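Pyruvate kinase (Pseudomonas aeruginosa, PDB 6QXL) probably catalyses the last step of glycolysis, the transfer of a phosphoryl group from phosphoenolpyruvate to ADP, yielding pyruvate and ATP. Local coordinates at residues Val302-Leu315 against Met332-Ser345. Sequence-based numbering, arbitrary orientation.
Sequences VANAVLDYTDAVML and MARVCQGAEKHPTS
Met332, Cys336 and Ala339 pack on Val302, Val306 and Val313 in a buried apolar contact of the TIM barrel. It joins the eighth barrel strand, 312-315, and the end of helix 296-307 before it to helix 325-340, which follows the strand and covers the barrel from outside. The two helix segments cross at -46°, with their axes 8.8 Å apart. Small residues permit this approach: CB of Ala303 lies 4.1 Å from CB of Ala339. One turn on from Val302, Val306 splits its two methyls between Ala339 and Cys336. Its CG1, anti to the backbone N, reaches Ala339 CB at 3.7 Å, while its CG2 meets Cys336 SG. Met332 runs alongside Val313 and Leu315 in the opposite sense. Its SD lies 3.6 Å from Val313 CG2, and a bend at chi3 (-97°) brings CE to Leu315 CD2. On the inner side of the strand, Met314 lies beside the bound malonate. Near the end of its helix, Leu307 rests CD2 3.5 Å from Ala339 O. Its side chain crosses that of His342 at about a right angle, with CD2 against CB. Val261 of the second subunit packs on Ala303 and Leu307. Polar links follow. One water donates to Leu307 O and also bonds Thr344 OG1, which is hydrogen-bonded to His342 ND1. Tyr309, in the Schellman motif after helix 296-307, has its stronger polar partner in Ser398. Across this contact its OH donates to Ser345 O at 3.2 Å, close to the line of that carbonyl (161°).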
loop_
_atom_site.group_PDB
_atom_site.type_symbol
_atom_site.label_atom_id
_atom_site.label_comp_id
_atom_site.label_asym_id
_atom_site.label_seq_id
_atom_site.Cartn_x
_atom_site.Cartn_y
_atom_site.Cartn_z
ATOM N N VAL A 302 6.507 4.536 -28.119
ATOM C CA VAL A 302 6.240 5.905 -27.770
ATOM C C VAL A 302 5.260 5.947 -26.598
ATOM O O VAL A 302 5.468 6.652 -25.613
ATOM C CB VAL A 302 5.703 6.687 -28.990
ATOM C CG1 VAL A 302 5.243 8.079 -28.571
ATOM C CG2 VAL A 302 6.779 6.803 -30.070
ATOM N N ALA A 303 4.187 5.189 -26.717
ATOM C CA ALA A 303 3.172 5.168 -25.676
ATOM C C ALA A 303 3.752 4.735 -24.334
ATOM O O ALA A 303 3.439 5.308 -23.291
ATOM C CB ALA A 303 2.034 4.259 -26.070
ATOM N N ASN A 304 4.622 3.740 -24.358
ATOM C CA ASN A 304 5.215 3.289 -23.116
ATOM C C ASN A 304 6.138 4.318 -22.526
ATOM O O ASN A 304 6.215 4.421 -21.312
ATOM C CB ASN A 304 5.907 1.928 -23.271
ATOM C CG ASN A 304 4.927 0.776 -23.096
ATOM O OD1 ASN A 304 4.461 0.536 -21.996
ATOM N ND2 ASN A 304 4.586 0.096 -24.167
ATOM N N ALA A 305 6.810 5.095 -23.364
ATOM C CA ALA A 305 7.629 6.208 -22.851
ATOM C C ALA A 305 6.741 7.250 -22.165
ATOM O O ALA A 305 7.112 7.797 -21.131
ATOM C CB ALA A 305 8.457 6.844 -23.957
ATOM N N VAL A 306 5.559 7.480 -22.712
ATOM C CA VAL A 306 4.622 8.405 -22.106
ATOM C C VAL A 306 4.150 7.881 -20.751
ATOM O O VAL A 306 4.070 8.645 -19.779
ATOM C CB VAL A 306 3.441 8.682 -23.042
ATOM C CG1 VAL A 306 2.375 9.511 -22.341
ATOM C CG2 VAL A 306 3.930 9.413 -24.302
ATOM N N LEU A 307 3.865 6.591 -20.654
ATOM C CA LEU A 307 3.468 6.009 -19.375
ATOM C C LEU A 307 4.626 5.952 -18.382
ATOM O O LEU A 307 4.388 6.114 -17.191
ATOM C CB LEU A 307 2.865 4.643 -19.565
ATOM C CG LEU A 307 1.638 4.563 -20.471
ATOM C CD1 LEU A 307 1.151 3.143 -20.594
ATOM C CD2 LEU A 307 0.501 5.457 -20.042
ATOM N N ASP A 308 5.867 5.802 -18.855
ATOM C CA ASP A 308 7.030 5.953 -17.966
ATOM C C ASP A 308 7.153 7.394 -17.422
ATOM O O ASP A 308 7.976 7.649 -16.544
ATOM C CB ASP A 308 8.347 5.595 -18.668
ATOM C CG ASP A 308 8.403 4.159 -19.223
ATOM O OD1 ASP A 308 7.821 3.242 -18.586
ATOM O OD2 ASP A 308 9.026 3.943 -20.311
ATOM N N TYR A 309 6.363 8.326 -17.972
ATOM C CA TYR A 309 6.355 9.736 -17.573
ATOM C C TYR A 309 7.605 10.506 -18.018
ATOM O O TYR A 309 8.144 11.338 -17.293
ATOM C CB TYR A 309 6.044 9.944 -16.058
ATOM C CG TYR A 309 4.907 10.904 -15.890
ATOM C CD1 TYR A 309 3.587 10.482 -16.140
ATOM C CD2 TYR A 309 5.128 12.247 -15.572
ATOM C CE1 TYR A 309 2.527 11.362 -16.031
ATOM C CE2 TYR A 309 4.062 13.133 -15.457
ATOM C CZ TYR A 309 2.770 12.685 -15.694
ATOM O OH TYR A 309 1.715 13.554 -15.605
ATOM N N THR A 310 8.030 10.244 -19.242
ATOM C CA THR A 310 9.029 11.064 -19.900
ATOM C C THR A 310 8.444 12.453 -20.145
ATOM O O THR A 310 7.231 12.610 -20.326
ATOM C CB THR A 310 9.475 10.408 -21.238
ATOM O OG1 THR A 310 10.733 10.951 -21.660
ATOM C CG2 THR A 310 8.451 10.571 -22.337
ATOM N N ASP A 311 9.305 13.458 -20.163
ATOM C CA ASP A 311 8.865 14.802 -20.505
ATOM C C ASP A 311 8.652 14.925 -22.002
ATOM O O ASP A 311 7.691 15.541 -22.455
ATOM C CB ASP A 311 9.860 15.870 -20.103
ATOM C CG ASP A 311 9.799 16.211 -18.639
ATOM O OD1 ASP A 311 10.343 15.475 -17.763
ATOM O OD2 ASP A 311 9.259 17.331 -18.398
ATOM N N ALA A 312 9.581 14.359 -22.766
ATOM C CA ALA A 312 9.534 14.487 -24.203
ATOM C C ALA A 312 10.014 13.226 -24.884
ATOM O O ALA A 312 10.788 12.455 -24.331
ATOM C CB ALA A 312 10.375 15.668 -24.655
ATOM N N VAL A 313 9.563 13.083 -26.119
ATOM C CA VAL A 313 10.001 12.040 -27.021
ATOM C C VAL A 313 10.625 12.735 -28.217
ATOM O O VAL A 313 10.230 13.844 -28.563
ATOM C CB VAL A 313 8.830 11.155 -27.446
ATOM C CG1 VAL A 313 8.417 10.268 -26.284
ATOM C CG2 VAL A 313 7.643 11.973 -27.899
ATOM N N MET A 314 11.598 12.078 -28.833
ATOM C CA MET A 314 12.433 12.691 -29.862
ATOM C C MET A 314 12.344 11.926 -31.188
ATOM O O MET A 314 12.139 10.705 -31.221
ATOM C CB MET A 314 13.883 12.741 -29.400
ATOM C CG MET A 314 14.812 13.593 -30.245
ATOM S SD MET A 314 16.353 13.987 -29.362
ATOM C CE MET A 314 17.526 12.972 -30.278
ATOM N N LEU A 315 12.490 12.682 -32.277
ATOM C CA LEU A 315 12.688 12.142 -33.615
ATOM C C LEU A 315 14.080 12.551 -34.085
ATOM O O LEU A 315 14.499 13.690 -33.862
ATOM C CB LEU A 315 11.662 12.713 -34.577
ATOM C CG LEU A 315 10.211 12.352 -34.295
ATOM C CD1 LEU A 315 9.254 13.141 -35.196
ATOM C CD2 LEU A 315 10.005 10.868 -34.460
ATOM N N MET A 332 3.359 10.828 -33.909
ATOM C CA MET A 332 3.895 10.841 -32.572
ATOM C C MET A 332 2.976 11.614 -31.628
ATOM O O MET A 332 2.654 11.142 -30.531
ATOM C CB MET A 332 5.306 11.422 -32.609
ATOM C CG MET A 332 5.992 11.501 -31.282
ATOM S SD MET A 332 7.742 11.801 -31.476
ATOM C CE MET A 332 8.372 10.118 -31.359
ATOM N N ALA A 333 2.509 12.771 -32.076
ATOM C CA ALA A 333 1.611 13.593 -31.266
ATOM C C ALA A 333 0.300 12.871 -30.946
ATOM O O ALA A 333 -0.222 12.985 -29.844
ATOM C CB ALA A 333 1.332 14.920 -31.970
ATOM N N ARG A 334 -0.219 12.125 -31.907
ATOM C CA ARG A 334 -1.482 11.423 -31.726
ATOM C C ARG A 334 -1.318 10.287 -30.700
ATOM O O ARG A 334 -2.191 10.062 -29.860
ATOM C CB ARG A 334 -1.936 10.871 -33.070
ATOM C CG ARG A 334 -3.461 10.740 -33.223
ATOM C CD ARG A 334 -3.907 9.532 -34.093
ATOM N NE ARG A 334 -3.064 9.368 -35.300
ATOM C CZ ARG A 334 -2.252 8.334 -35.592
ATOM N NH1 ARG A 334 -2.146 7.276 -34.779
ATOM N NH2 ARG A 334 -1.501 8.396 -36.703
ATOM N N VAL A 335 -0.183 9.598 -30.748
ATOM C CA VAL A 335 0.054 8.493 -29.841
ATOM C C VAL A 335 0.211 9.014 -28.414
ATOM O O VAL A 335 -0.296 8.401 -27.471
ATOM C CB VAL A 335 1.266 7.668 -30.293
ATOM C CG1 VAL A 335 1.616 6.590 -29.264
ATOM C CG2 VAL A 335 0.977 7.015 -31.631
ATOM N N CYS A 336 0.882 10.155 -28.272
ATOM C CA CYS A 336 1.029 10.775 -26.959
ATOM C C CYS A 336 -0.344 11.104 -26.358
ATOM O O CYS A 336 -0.626 10.784 -25.206
ATOM C CB CYS A 336 1.898 12.021 -27.046
ATOM S SG CYS A 336 3.654 11.679 -27.320
ATOM N N GLN A 337 -1.211 11.717 -27.158
ATOM C CA GLN A 337 -2.537 12.054 -26.667
ATOM C C GLN A 337 -3.295 10.838 -26.175
ATOM O O GLN A 337 -3.966 10.912 -25.132
ATOM C CB GLN A 337 -3.369 12.722 -27.725
ATOM C CG GLN A 337 -3.185 14.211 -27.829
ATOM C CD GLN A 337 -4.233 14.725 -28.828
ATOM O OE1 GLN A 337 -4.032 14.523 -30.019
ATOM N NE2 GLN A 337 -5.399 15.266 -28.350
ATOM N N GLY A 338 -3.167 9.727 -26.893
ATOM C CA GLY A 338 -3.884 8.509 -26.529
ATOM C C GLY A 338 -3.371 7.933 -25.214
ATOM O O GLY A 338 -4.150 7.604 -24.330
ATOM N N ALA A 339 -2.051 7.849 -25.078
ATOM C CA ALA A 339 -1.469 7.312 -23.879
ATOM C C ALA A 339 -1.766 8.170 -22.642
ATOM O O ALA A 339 -1.838 7.646 -21.519
ATOM C CB ALA A 339 0.032 7.156 -24.057
ATOM N N GLU A 340 -1.937 9.479 -22.842
ATOM C CA GLU A 340 -2.216 10.379 -21.726
ATOM C C GLU A 340 -3.614 10.191 -21.112
ATOM O O GLU A 340 -3.833 10.626 -19.988
ATOM C CB GLU A 340 -1.981 11.839 -22.138
ATOM C CG GLU A 340 -0.501 12.192 -22.206
ATOM C CD GLU A 340 -0.167 13.383 -23.112
ATOM O OE1 GLU A 340 -1.065 14.204 -23.439
ATOM O OE2 GLU A 340 1.026 13.489 -23.495
ATOM N N LYS A 341 -4.532 9.541 -21.828
ATOM C CA LYS A 341 -5.843 9.202 -21.267
ATOM C C LYS A 341 -5.798 8.080 -20.225
ATOM O O LYS A 341 -6.712 7.946 -19.434
ATOM C CB LYS A 341 -6.828 8.815 -22.361
ATOM C CG LYS A 341 -7.025 9.872 -23.442
ATOM C CD LYS A 341 -8.222 9.545 -24.331
ATOM C CE LYS A 341 -8.084 8.233 -25.127
ATOM N NZ LYS A 341 -9.344 7.983 -25.851
ATOM N N HIS A 342 -4.731 7.290 -20.210
ATOM C CA HIS A 342 -4.592 6.198 -19.236
ATOM C C HIS A 342 -4.714 6.736 -17.797
ATOM O O HIS A 342 -4.252 7.846 -17.511
ATOM C CB HIS A 342 -3.247 5.497 -19.416
ATOM C CG HIS A 342 -3.228 4.065 -18.965
ATOM N ND1 HIS A 342 -2.707 3.662 -17.752
ATOM C CD2 HIS A 342 -3.644 2.930 -19.582
ATOM C CE1 HIS A 342 -2.815 2.351 -17.638
ATOM N NE2 HIS A 342 -3.396 1.887 -18.725
ATOM N N PRO A 343 -5.358 5.965 -16.902
ATOM C CA PRO A 343 -5.462 6.391 -15.496
ATOM C C PRO A 343 -4.146 6.634 -14.749
ATOM O O PRO A 343 -4.098 7.517 -13.898
ATOM C CB PRO A 343 -6.253 5.251 -14.843
ATOM C CG PRO A 343 -7.064 4.684 -15.956
ATOM C CD PRO A 343 -6.183 4.771 -17.163
ATOM N N THR A 344 -3.097 5.896 -15.073
ATOM C CA THR A 344 -1.791 6.105 -14.420
ATOM C C THR A 344 -1.108 7.436 -14.804
ATOM O O THR A 344 -0.196 7.875 -14.105
ATOM C CB THR A 344 -0.813 4.944 -14.688
ATOM O OG1 THR A 344 -0.543 4.875 -16.083
ATOM C CG2 THR A 344 -1.383 3.615 -14.191
ATOM N N SER A 345 -1.537 8.065 -15.899
ATOM C CA SER A 345 -0.976 9.370 -16.296
ATOM C C SER A 345 -1.416 10.549 -15.416
ATOM O O SER A 345 -0.763 11.576 -15.420
ATOM C CB SER A 345 -1.253 9.667 -17.785
ATOM O OG SER A 345 -0.306 8.964 -18.596
HETATM O O HOH W 1 1.509 6.697 -16.553
#